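Local coordinates for protein necrotic enteritis toxin B (Clostridium perfringens, PDB 4I0N) that is a pore-forming toxin with an alpha-hemolysin fold, probably damaging target cells by assembling pores in their membranes, at residues W81-I87 against L215-F220; G36-S42 against N59-P65; T108-V114 against E150-T156. One frame throughout, in Å; residues are numbered along the deposited sequence.

Contact 1: residues W81-I87 against L215-F220; sequences WPETYRI and LISGGF
Tyr-85 and Phe-220 meet where the two sheets of the beta-sandwich in this alpha-hemolysin fold face each other: Tyr-85 belongs to strand 76-92 of one sheet, Phe-220 to strand 219-231 of the other. They illustrate how an aromatic residue can be used on its face and at its rim at once. The two side chains run antiparallel past one another, and Phe-220 CB stands directly over the middle of the tyrosine ring, 3.6 Å from its centroid, a well-centred CH-pi contact. Because Phe-220 CG is anti to its backbone N (chi1 176°), the phenyl group runs on past Tyr-85 toward Ile-87, whose CD1 touches Phe-220 CE2 at the ring edge (3.7 Å). The two aromatic planes are inclined at 41°, an oblique pairing that is neither a stack nor edge-to-face. Ile-170 from strand 165-172 also packs on Phe-220, and Tyr-149 meets it edge-to-face.

At the other end of the contact, Ile-216 of the short helix 214-217 flanks Trp-81, both side chains heading in the same direction, with Ile-216 CD1 4.0 Å from Trp-81 CE3. Ile-216 CG1 approaches Pro-82 CD at 4.3 Å. The indole NE1 of Trp-81 is hydrogen-bonded to Asn-263 OD1.

Between these two apolar patches sits one buried polar link. Tyr-85 OH passes 3.4 Å from Gly-219 CA and donates a short hydrogen bond to Leu-215 O (2.6 Å), arriving in the carbonyl plane with a C=O...O angle of 153°.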
loop_
_atom_site.group_PDB
_atom_site.type_symbol
_atom_site.label_atom_id
_atom_site.label_comp_id
_atom_site.label_asym_id
_atom_site.label_seq_id
_atom_site.Cartn_x
_atom_site.Cartn_y
_atom_site.Cartn_z
ATOM N N TRP A 81 0.424 16.436 5.613
ATOM C CA TRP A 81 0.972 15.125 5.963
ATOM C C TRP A 81 0.001 14.033 5.491
ATOM O O TRP A 81 -1.180 14.322 5.293
ATOM C CB TRP A 81 1.241 15.051 7.481
ATOM C CG TRP A 81 0.005 15.161 8.321
ATOM C CD1 TRP A 81 -0.700 16.298 8.623
ATOM C CD2 TRP A 81 -0.690 14.079 8.935
ATOM N NE1 TRP A 81 -1.788 15.982 9.419
ATOM C CE2 TRP A 81 -1.817 14.623 9.600
ATOM C CE3 TRP A 81 -0.475 12.689 8.976
ATOM C CZ2 TRP A 81 -2.728 13.832 10.316
ATOM C CZ3 TRP A 81 -1.366 11.896 9.696
ATOM C CH2 TRP A 81 -2.485 12.479 10.365
ATOM N N PRO A 82 0.510 12.807 5.248
ATOM C CA PRO A 82 -0.352 11.753 4.710
ATOM C C PRO A 82 -1.082 10.997 5.816
ATOM O O PRO A 82 -0.449 10.363 6.679
ATOM C CB PRO A 82 0.637 10.842 3.978
ATOM C CG PRO A 82 1.882 10.949 4.781
ATOM C CD PRO A 82 1.934 12.420 5.220
ATOM N N GLU A 83 -2.408 11.089 5.805
ATOM C CA GLU A 83 -3.195 10.455 6.849
ATOM C C GLU A 83 -3.579 9.036 6.451
ATOM O O GLU A 83 -3.686 8.168 7.322
ATOM C CB GLU A 83 -4.413 11.316 7.222
ATOM C CG GLU A 83 -5.207 10.795 8.449
ATOM C CD GLU A 83 -6.219 9.712 8.098
ATOM O OE1 GLU A 83 -6.551 9.549 6.895
ATOM O OE2 GLU A 83 -6.680 9.014 9.035
ATOM N N THR A 84 -3.782 8.801 5.149
ATOM C CA THR A 84 -4.115 7.458 4.631
ATOM C C THR A 84 -3.429 7.206 3.291
ATOM O O THR A 84 -3.521 8.033 2.365
ATOM C CB THR A 84 -5.673 7.213 4.467
ATOM O OG1 THR A 84 -6.317 7.248 5.757
ATOM C CG2 THR A 84 -5.941 5.829 3.822
ATOM N N TYR A 85 -2.747 6.062 3.183
ATOM C CA TYR A 85 -2.376 5.545 1.870
ATOM C C TYR A 85 -3.369 4.435 1.469
ATOM O O TYR A 85 -3.574 3.498 2.219
ATOM C CB TYR A 85 -0.984 4.948 1.913
ATOM C CG TYR A 85 0.125 5.902 2.245
ATOM C CD1 TYR A 85 0.867 6.518 1.220
ATOM C CD2 TYR A 85 0.494 6.137 3.576
ATOM C CE1 TYR A 85 1.942 7.374 1.514
ATOM C CE2 TYR A 85 1.569 7.012 3.889
ATOM C CZ TYR A 85 2.280 7.615 2.845
ATOM O OH TYR A 85 3.346 8.449 3.139
ATOM N N ARG A 86 -3.949 4.536 0.276
ATOM C CA ARG A 86 -4.846 3.506 -0.244
ATOM C C ARG A 86 -4.226 2.827 -1.457
ATOM O O ARG A 86 -3.730 3.502 -2.390
ATOM C CB ARG A 86 -6.187 4.094 -0.647
ATOM C CG ARG A 86 -7.152 3.002 -1.177
ATOM C CD ARG A 86 -8.562 3.562 -1.335
ATOM N NE ARG A 86 -9.145 3.841 -0.030
ATOM C CZ ARG A 86 -10.324 4.428 0.169
ATOM N NH1 ARG A 86 -11.073 4.809 -0.856
ATOM N NH2 ARG A 86 -10.757 4.633 1.411
ATOM N N ILE A 87 -4.254 1.498 -1.441
ATOM C CA ILE A 87 -3.688 0.714 -2.543
ATOM C C ILE A 87 -4.822 -0.158 -3.061
ATOM O O ILE A 87 -5.397 -0.934 -2.309
ATOM C CB ILE A 87 -2.477 -0.150 -2.075
ATOM C CG1 ILE A 87 -1.254 0.737 -1.773
ATOM C CG2 ILE A 87 -2.083 -1.215 -3.144
ATOM C CD1 ILE A 87 -1.177 1.249 -0.364
ATOM N N LEU A 215 6.630 6.814 7.538
ATOM C CA LEU A 215 5.506 6.957 6.592
ATOM C C LEU A 215 5.066 8.420 6.435
ATOM O O LEU A 215 4.430 8.797 5.443
ATOM C CB LEU A 215 4.315 6.087 7.028
ATOM C CG LEU A 215 4.318 4.660 6.463
ATOM C CD1 LEU A 215 5.521 3.803 6.936
ATOM C CD2 LEU A 215 2.989 3.957 6.854
ATOM N N ILE A 216 5.433 9.243 7.404
ATOM C CA ILE A 216 5.154 10.692 7.314
ATOM C C ILE A 216 6.371 11.465 6.783
ATOM O O ILE A 216 6.249 12.330 5.901
ATOM C CB ILE A 216 4.645 11.237 8.664
ATOM C CG1 ILE A 216 3.262 10.622 8.944
ATOM C CG2 ILE A 216 4.564 12.779 8.665
ATOM C CD1 ILE A 216 2.762 10.816 10.385
ATOM N N SER A 217 7.546 11.167 7.314
ATOM C CA SER A 217 8.745 11.890 6.877
ATOM C C SER A 217 9.185 11.495 5.466
ATOM O O SER A 217 9.704 12.321 4.723
ATOM C CB SER A 217 9.879 11.679 7.871
ATOM O OG SER A 217 10.225 10.305 7.921
ATOM N N GLY A 218 8.949 10.252 5.074
ATOM C CA GLY A 218 9.473 9.753 3.804
ATOM C C GLY A 218 8.404 9.260 2.844
ATOM O O GLY A 218 8.306 9.740 1.720
ATOM N N GLY A 219 7.618 8.287 3.285
ATOM C CA GLY A 219 6.613 7.670 2.410
ATOM C C GLY A 219 6.391 6.221 2.784
ATOM O O GLY A 219 6.969 5.718 3.773
ATOM N N PHE A 220 5.539 5.549 2.017
ATOM C CA PHE A 220 5.143 4.187 2.342
ATOM C C PHE A 220 5.678 3.256 1.267
ATOM O O PHE A 220 5.671 3.601 0.078
ATOM C CB PHE A 220 3.609 4.099 2.463
ATOM C CG PHE A 220 3.078 2.700 2.706
ATOM C CD1 PHE A 220 3.559 1.928 3.769
ATOM C CD2 PHE A 220 2.068 2.178 1.894
ATOM C CE1 PHE A 220 3.065 0.643 4.012
ATOM C CE2 PHE A 220 1.563 0.882 2.115
ATOM C CZ PHE A 220 2.077 0.114 3.180
#

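Contact 2: residues G36-S42 against N59-P65; sequences GWKATLS and NLEGFIP
Lys-38 and Phe-63 exchange the first of three pairs of backbone hydrogen bonds that join strands 37-42 and 59-65 in antiparallel register; Thr-40 with Glu-61 and Ser-42 with Asn-59 supply the other two. The ladder is a compact lesson in how a sheet settles its polar backbone: each of these six residues gives its N-H and receives at its carbonyl across the interface, and Lys-38 O takes a further hydrogen bond from Tyr-243 OH. The shortest are Thr-40 N to Glu-61 O and Asn-59 N to Ser-42 O, both 2.7 Å. Intervening residues bond outward, Ala-39 to Ala-32 and Gly-62 to Pro-222, as each strand also has a neighbour on its far side.

Several polar side chains gather round one water on the face that carries Thr-40, Ser-42, Asn-59 and Glu-61. The water lies 2.7 Å from Ser-42 OG and 2.7 Å from Glu-61 OE1, and also contacts Asn-59 O; its bond from Asn-59 ND2 is weak. Ser-42 OG is bonded as well to Ser-29 OG, Thr-40 OG1 to Thr-31 OG1, and Asn-59 OD1 accepts from Asn-223 ND2. Lys-38, bent at its last torsion (chi4 65°), curls back to give NZ to Gly-36 O (3.0 Å), approaching from above the carbonyl plane.

The opposite face, with Ala-39, Leu-41 and Leu-60, is apolar; Ala-39 CB lies 4.2 Å from Leu-60 CD1. At the Gly-36/Pro-65 end, one side of the Trp-37 indole is covered by Ile-64 CG2, 3.7 Å from the centroid of its six-membered ring, and by Pro-65 CD. Ile-64 in turn packs on Tyr-85 of the facing sheet. With one hydrated face and one buried face, this is the amphipathic beta hairpin 37-65, a building block of the six-stranded sheet in the alpha-hemolysin-type sandwich.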
loop_
_atom_site.group_PDB
_atom_site.type_symbol
_atom_site.label_atom_id
_atom_site.label_comp_id
_atom_site.label_asym_id
_atom_site.label_seq_id
_atom_site.Cartn_x
_atom_site.Cartn_y
_atom_site.Cartn_z
ATOM N N GLY A 36 8.143 9.718 -8.528
ATOM C CA GLY A 36 8.621 9.089 -7.309
ATOM C C GLY A 36 7.705 8.003 -6.784
ATOM O O GLY A 36 8.053 7.313 -5.820
ATOM N N TRP A 37 6.527 7.856 -7.407
ATOM C CA TRP A 37 5.604 6.783 -7.088
ATOM C C TRP A 37 6.001 5.592 -7.938
ATOM O O TRP A 37 6.173 5.735 -9.140
ATOM C CB TRP A 37 4.165 7.189 -7.445
ATOM C CG TRP A 37 3.665 8.391 -6.688
ATOM C CD1 TRP A 37 4.298 9.599 -6.526
ATOM C CD2 TRP A 37 2.404 8.505 -6.026
ATOM N NE1 TRP A 37 3.511 10.455 -5.792
ATOM C CE2 TRP A 37 2.339 9.809 -5.472
ATOM C CE3 TRP A 37 1.321 7.638 -5.857
ATOM C CZ2 TRP A 37 1.225 10.263 -4.755
ATOM C CZ3 TRP A 37 0.199 8.090 -5.152
ATOM C CH2 TRP A 37 0.169 9.396 -4.604
ATOM N N LYS A 38 6.144 4.427 -7.306
ATOM C CA LYS A 38 6.731 3.257 -7.977
ATOM C C LYS A 38 5.867 2.018 -7.813
ATOM O O LYS A 38 5.332 1.775 -6.741
ATOM C CB LYS A 38 8.106 2.959 -7.376
ATOM C CG LYS A 38 9.067 4.116 -7.457
ATOM C CD LYS A 38 10.406 3.771 -6.785
ATOM C CE LYS A 38 11.328 4.999 -6.740
ATOM N NZ LYS A 38 10.730 6.065 -5.867
ATOM N N ALA A 39 5.749 1.226 -8.872
ATOM C CA ALA A 39 5.068 -0.071 -8.798
ATOM C C ALA A 39 5.887 -1.101 -9.530
ATOM O O ALA A 39 6.156 -0.947 -10.747
ATOM C CB ALA A 39 3.697 0.005 -9.413
ATOM N N THR A 40 6.253 -2.161 -8.800
ATOM C CA THR A 40 6.884 -3.326 -9.405
ATOM C C THR A 40 5.943 -4.492 -9.208
ATOM O O THR A 40 5.582 -4.811 -8.070
ATOM C CB THR A 40 8.240 -3.640 -8.740
ATOM O OG1 THR A 40 9.159 -2.572 -9.019
ATOM C CG2 THR A 40 8.833 -4.961 -9.292
ATOM N N LEU A 41 5.540 -5.114 -10.311
ATOM C CA LEU A 41 4.628 -6.265 -10.256
ATOM C C LEU A 41 5.381 -7.489 -10.756
ATOM O O LEU A 41 5.841 -7.520 -11.911
ATOM C CB LEU A 41 3.363 -6.020 -11.104
ATOM C CG LEU A 41 2.251 -7.061 -10.925
ATOM C CD1 LEU A 41 1.690 -7.044 -9.494
ATOM C CD2 LEU A 41 1.138 -6.804 -11.915
ATOM N N SER A 42 5.540 -8.478 -9.877
ATOM C CA SER A 42 6.279 -9.696 -10.209
ATOM C C SER A 42 5.320 -10.855 -10.160
ATOM O O SER A 42 4.390 -10.874 -9.344
ATOM C CB SER A 42 7.428 -9.956 -9.224
ATOM O OG SER A 42 8.273 -8.821 -9.195
ATOM N N ASN A 59 3.208 -10.447 -6.924
ATOM C CA ASN A 59 3.751 -9.707 -5.799
ATOM C C ASN A 59 3.864 -8.251 -6.218
ATOM O O ASN A 59 4.520 -7.960 -7.203
ATOM C CB ASN A 59 5.138 -10.254 -5.453
ATOM C CG ASN A 59 5.778 -9.546 -4.251
ATOM O OD1 ASN A 59 5.256 -9.571 -3.154
ATOM N ND2 ASN A 59 6.934 -8.956 -4.465
ATOM N N LEU A 60 3.214 -7.354 -5.487
ATOM C CA LEU A 60 3.323 -5.916 -5.756
ATOM C C LEU A 60 4.272 -5.285 -4.740
ATOM O O LEU A 60 4.074 -5.445 -3.522
ATOM C CB LEU A 60 1.935 -5.242 -5.670
ATOM C CG LEU A 60 1.986 -3.710 -5.638
ATOM C CD1 LEU A 60 2.532 -3.152 -6.965
ATOM C CD2 LEU A 60 0.592 -3.110 -5.333
ATOM N N GLU A 61 5.308 -4.596 -5.222
ATOM C CA GLU A 61 6.160 -3.795 -4.351
ATOM C C GLU A 61 6.205 -2.406 -4.895
ATOM O O GLU A 61 6.242 -2.205 -6.115
ATOM C CB GLU A 61 7.600 -4.308 -4.361
ATOM C CG GLU A 61 7.770 -5.701 -3.944
ATOM C CD GLU A 61 9.159 -6.160 -4.296
ATOM O OE1 GLU A 61 9.326 -6.768 -5.375
ATOM O OE2 GLU A 61 10.088 -5.836 -3.527
ATOM N N GLY A 62 6.237 -1.430 -4.009
ATOM C CA GLY A 62 6.221 -0.081 -4.519
ATOM C C GLY A 62 6.595 0.963 -3.514
ATOM O O GLY A 62 7.132 0.669 -2.439
ATOM N N PHE A 63 6.327 2.198 -3.895
ATOM C CA PHE A 63 6.620 3.309 -3.028
ATOM C C PHE A 63 5.682 4.458 -3.338
ATOM O O PHE A 63 5.451 4.789 -4.513
ATOM C CB PHE A 63 8.060 3.770 -3.196
ATOM C CG PHE A 63 8.456 4.825 -2.213
ATOM C CD1 PHE A 63 8.699 4.486 -0.868
ATOM C CD2 PHE A 63 8.543 6.154 -2.599
ATOM C CE1 PHE A 63 9.057 5.472 0.054
ATOM C CE2 PHE A 63 8.908 7.153 -1.674
ATOM C CZ PHE A 63 9.157 6.805 -0.344
ATOM N N ILE A 64 5.163 5.067 -2.271
ATOM C CA ILE A 64 4.355 6.276 -2.377
ATOM C C ILE A 64 5.018 7.347 -1.494
ATOM O O ILE A 64 5.068 7.185 -0.258
ATOM C CB ILE A 64 2.876 6.064 -1.934
ATOM C CG1 ILE A 64 2.200 4.931 -2.714
ATOM C CG2 ILE A 64 2.089 7.371 -2.078
ATOM C CD1 ILE A 64 0.886 4.366 -2.071
ATOM N N PRO A 65 5.531 8.432 -2.101
ATOM C CA PRO A 65 6.173 9.488 -1.282
ATOM C C PRO A 65 5.177 10.134 -0.320
ATOM O O PRO A 65 3.979 10.195 -0.619
ATOM C CB PRO A 65 6.641 10.541 -2.305
ATOM C CG PRO A 65 6.348 9.982 -3.648
ATOM C CD PRO A 65 5.491 8.766 -3.542
HETATM O O HOH W 1 7.351 -7.414 -7.079
#

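Contact 3: residues T108-V114 against E150-T156; sequences TIDKKDV and EQPDFRT
Gln-151 and Arg-155 both place CG between backbone N and carbonyl carbon (chi1 58° and 57°), which turns their polar ends toward the chain of 108-114. Extended beyond CG, the glutamine brings NE2 between two carbonyls, 2.9 Å from both Lys-111 O and Ile-109 O. The first lies in the amide plane; the second is reached from well above its own carbonyl plane, and the same oxygen also accepts the N-H of Thr-156. Gln-151 OE1 receives Thr-156 OG1, a hydroxyl also hydrogen-bonded to Tyr-149 OH, at 2.5 Å, so both ends of the amide are held and its rotation is fixed.

Arg-155 grips Asp-110 side-on: NE to OD1 (2.8 Å) and NH2 to OD2 (3.0 Å), straight bonds in the guanidinium plane that meet the carboxylate from above its own. A water bridges Asp-110 O and Phe-154 O; a second lies close to both. Beyond the gap in the ladder, Gln-151 N bonds to Lys-112 O.

Strands 113-120 and 144-150 probably form part of the prestem, as in related hemolysins. Its incoming and outgoing chains are thus tied together largely by hydrogen bonds and a salt bridge, which water might replace if it moves during pore formation.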
loop_
_atom_site.group_PDB
_atom_site.type_symbol
_atom_site.label_atom_id
_atom_site.label_comp_id
_atom_site.label_asym_id
_atom_site.label_seq_id
_atom_site.Cartn_x
_atom_site.Cartn_y
_atom_site.Cartn_z
ATOM N N THR A 108 -7.253 -6.728 9.544
ATOM C CA THR A 108 -6.591 -5.512 10.020
ATOM C C THR A 108 -5.348 -5.861 10.823
ATOM O O THR A 108 -5.407 -6.720 11.716
ATOM C CB THR A 108 -7.540 -4.678 10.868
ATOM O OG1 THR A 108 -8.674 -4.348 10.064
ATOM C CG2 THR A 108 -6.881 -3.393 11.395
ATOM N N ILE A 109 -4.242 -5.192 10.506
ATOM C CA ILE A 109 -2.951 -5.431 11.174
ATOM C C ILE A 109 -2.452 -4.135 11.782
ATOM O O ILE A 109 -2.261 -3.145 11.083
ATOM C CB ILE A 109 -1.911 -6.061 10.200
ATOM C CG1 ILE A 109 -2.492 -7.373 9.653
ATOM C CG2 ILE A 109 -0.543 -6.243 10.898
ATOM C CD1 ILE A 109 -1.715 -8.045 8.561
ATOM N N ASP A 110 -2.289 -4.146 13.101
ATOM C CA ASP A 110 -1.858 -2.976 13.837
ATOM C C ASP A 110 -0.352 -3.054 14.131
ATOM O O ASP A 110 0.230 -2.063 14.555
ATOM C CB ASP A 110 -2.587 -2.865 15.185
ATOM C CG ASP A 110 -4.006 -2.347 15.074
ATOM O OD1 ASP A 110 -4.537 -2.164 13.955
ATOM O OD2 ASP A 110 -4.602 -2.120 16.151
ATOM N N LYS A 111 0.261 -4.233 13.956
ATOM C CA LYS A 111 1.695 -4.431 14.252
ATOM C C LYS A 111 2.540 -3.588 13.315
ATOM O O LYS A 111 2.203 -3.452 12.133
ATOM C CB LYS A 111 2.089 -5.897 14.032
ATOM C CG LYS A 111 1.292 -6.910 14.836
ATOM C CD LYS A 111 1.447 -6.674 16.326
ATOM C CE LYS A 111 0.594 -7.632 17.186
ATOM N NZ LYS A 111 0.647 -9.044 16.724
ATOM N N LYS A 112 3.662 -3.063 13.810
ATOM C CA LYS A 112 4.505 -2.237 12.946
ATOM C C LYS A 112 5.005 -3.025 11.728
ATOM O O LYS A 112 5.055 -2.497 10.609
ATOM C CB LYS A 112 5.697 -1.661 13.728
ATOM C CG LYS A 112 6.693 -0.897 12.831
ATOM C CD LYS A 112 7.795 -0.219 13.642
ATOM C CE LYS A 112 8.600 -1.197 14.456
ATOM N NZ LYS A 112 9.524 -1.985 13.620
ATOM N N ASP A 113 5.426 -4.270 11.953
ATOM C CA ASP A 113 5.980 -5.074 10.864
ATOM C C ASP A 113 4.924 -6.035 10.352
ATOM O O ASP A 113 4.434 -6.894 11.098
ATOM C CB ASP A 113 7.229 -5.849 11.299
ATOM C CG ASP A 113 8.356 -4.944 11.736
ATOM O OD1 ASP A 113 8.481 -3.834 11.173
ATOM O OD2 ASP A 113 9.119 -5.355 12.635
ATOM N N VAL A 114 4.556 -5.864 9.087
ATOM C CA VAL A 114 3.575 -6.731 8.441
ATOM C C VAL A 114 4.339 -7.779 7.647
ATOM O O VAL A 114 5.262 -7.455 6.886
ATOM C CB VAL A 114 2.665 -5.928 7.496
ATOM C CG1 VAL A 114 1.695 -6.863 6.705
ATOM C CG2 VAL A 114 1.909 -4.869 8.310
ATOM N N GLU A 150 6.980 -2.198 6.723
ATOM C CA GLU A 150 6.782 -1.561 8.013
ATOM C C GLU A 150 5.768 -0.400 7.922
ATOM O O GLU A 150 5.642 0.281 6.879
ATOM C CB GLU A 150 8.119 -1.101 8.610
ATOM C CG GLU A 150 8.737 0.064 7.883
ATOM C CD GLU A 150 10.006 0.571 8.535
ATOM O OE1 GLU A 150 10.268 0.244 9.723
ATOM O OE2 GLU A 150 10.738 1.302 7.839
ATOM N N GLN A 151 5.033 -0.188 9.011
ATOM C CA GLN A 151 4.019 0.872 9.045
ATOM C C GLN A 151 3.981 1.577 10.416
ATOM O O GLN A 151 2.911 1.730 10.994
ATOM C CB GLN A 151 2.638 0.300 8.675
ATOM C CG GLN A 151 2.220 -0.853 9.619
ATOM C CD GLN A 151 0.808 -1.367 9.361
ATOM O OE1 GLN A 151 0.155 -0.944 8.427
ATOM N NE2 GLN A 151 0.348 -2.305 10.194
ATOM N N PRO A 152 5.140 2.031 10.930
ATOM C CA PRO A 152 5.115 2.680 12.269
ATOM C C PRO A 152 4.062 3.787 12.367
ATOM O O PRO A 152 3.978 4.641 11.476
ATOM C CB PRO A 152 6.525 3.264 12.424
ATOM C CG PRO A 152 7.057 3.337 10.993
ATOM C CD PRO A 152 6.477 2.119 10.317
ATOM N N ASP A 153 3.260 3.718 13.433
ATOM C CA ASP A 153 2.162 4.670 13.735
ATOM C C ASP A 153 0.907 4.540 12.880
ATOM O O ASP A 153 -0.021 5.343 13.059
ATOM C CB ASP A 153 2.632 6.139 13.679
ATOM C CG ASP A 153 3.705 6.464 14.712
ATOM O OD1 ASP A 153 3.949 5.669 15.654
ATOM O OD2 ASP A 153 4.297 7.545 14.575
ATOM N N PHE A 154 0.879 3.548 11.974
ATOM C CA PHE A 154 -0.238 3.314 11.069
ATOM C C PHE A 154 -0.757 1.898 11.264
ATOM O O PHE A 154 -0.105 1.084 11.957
ATOM C CB PHE A 154 0.188 3.497 9.594
ATOM C CG PHE A 154 0.351 4.927 9.162
ATOM C CD1 PHE A 154 -0.481 5.456 8.168
ATOM C CD2 PHE A 154 1.387 5.719 9.683
ATOM C CE1 PHE A 154 -0.304 6.805 7.717
ATOM C CE2 PHE A 154 1.585 7.047 9.259
ATOM C CZ PHE A 154 0.730 7.595 8.268
ATOM N N ARG A 155 -1.928 1.609 10.690
ATOM C CA ARG A 155 -2.447 0.236 10.614
ATOM C C ARG A 155 -2.872 -0.070 9.193
ATOM O O ARG A 155 -3.121 0.857 8.409
ATOM C CB ARG A 155 -3.647 0.053 11.557
ATOM C CG ARG A 155 -4.784 1.014 11.287
ATOM C CD ARG A 155 -6.090 0.567 11.987
ATOM N NE ARG A 155 -5.875 0.206 13.379
ATOM C CZ ARG A 155 -6.160 0.989 14.423
ATOM N NH1 ARG A 155 -6.690 2.203 14.241
ATOM N NH2 ARG A 155 -5.908 0.559 15.663
ATOM N N THR A 156 -2.942 -1.356 8.860
ATOM C CA THR A 156 -3.387 -1.794 7.545
ATOM C C THR A 156 -4.783 -2.400 7.687
ATOM O O THR A 156 -5.004 -3.266 8.543
ATOM C CB THR A 156 -2.459 -2.869 6.979
ATOM O OG1 THR A 156 -1.179 -2.278 6.745
ATOM C CG2 THR A 156 -3.028 -3.441 5.653
HETATM O O HOH W 2 1.974 -0.072 13.304
HETATM O O HOH W 3 -1.379 0.522 14.510
#

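From the N terminus, contact 2 comes first and closes the short hairpin loop between 36-42 and 59-65, within one sheet of the sandwich. The chain then crosses to the other sheet, where 81-87 opens the long loop that contact 1 closes at 215-220. Contact 3, pairing 108-114 with 150-156, is nested inside that loop and brackets the excursion to the probable prestem. Contacts 1 and 2 meet directly: Ile-64 N probably hydrogen-bonds to Phe-220 O, and Phe-63 CD1 packs on the same oxygen. Contacts 1 and 3 meet where Leu-215 CD2 touches Phe-154 CG. Contacts 2 and 3 do not touch, so contact 1 lies as the bridge between them.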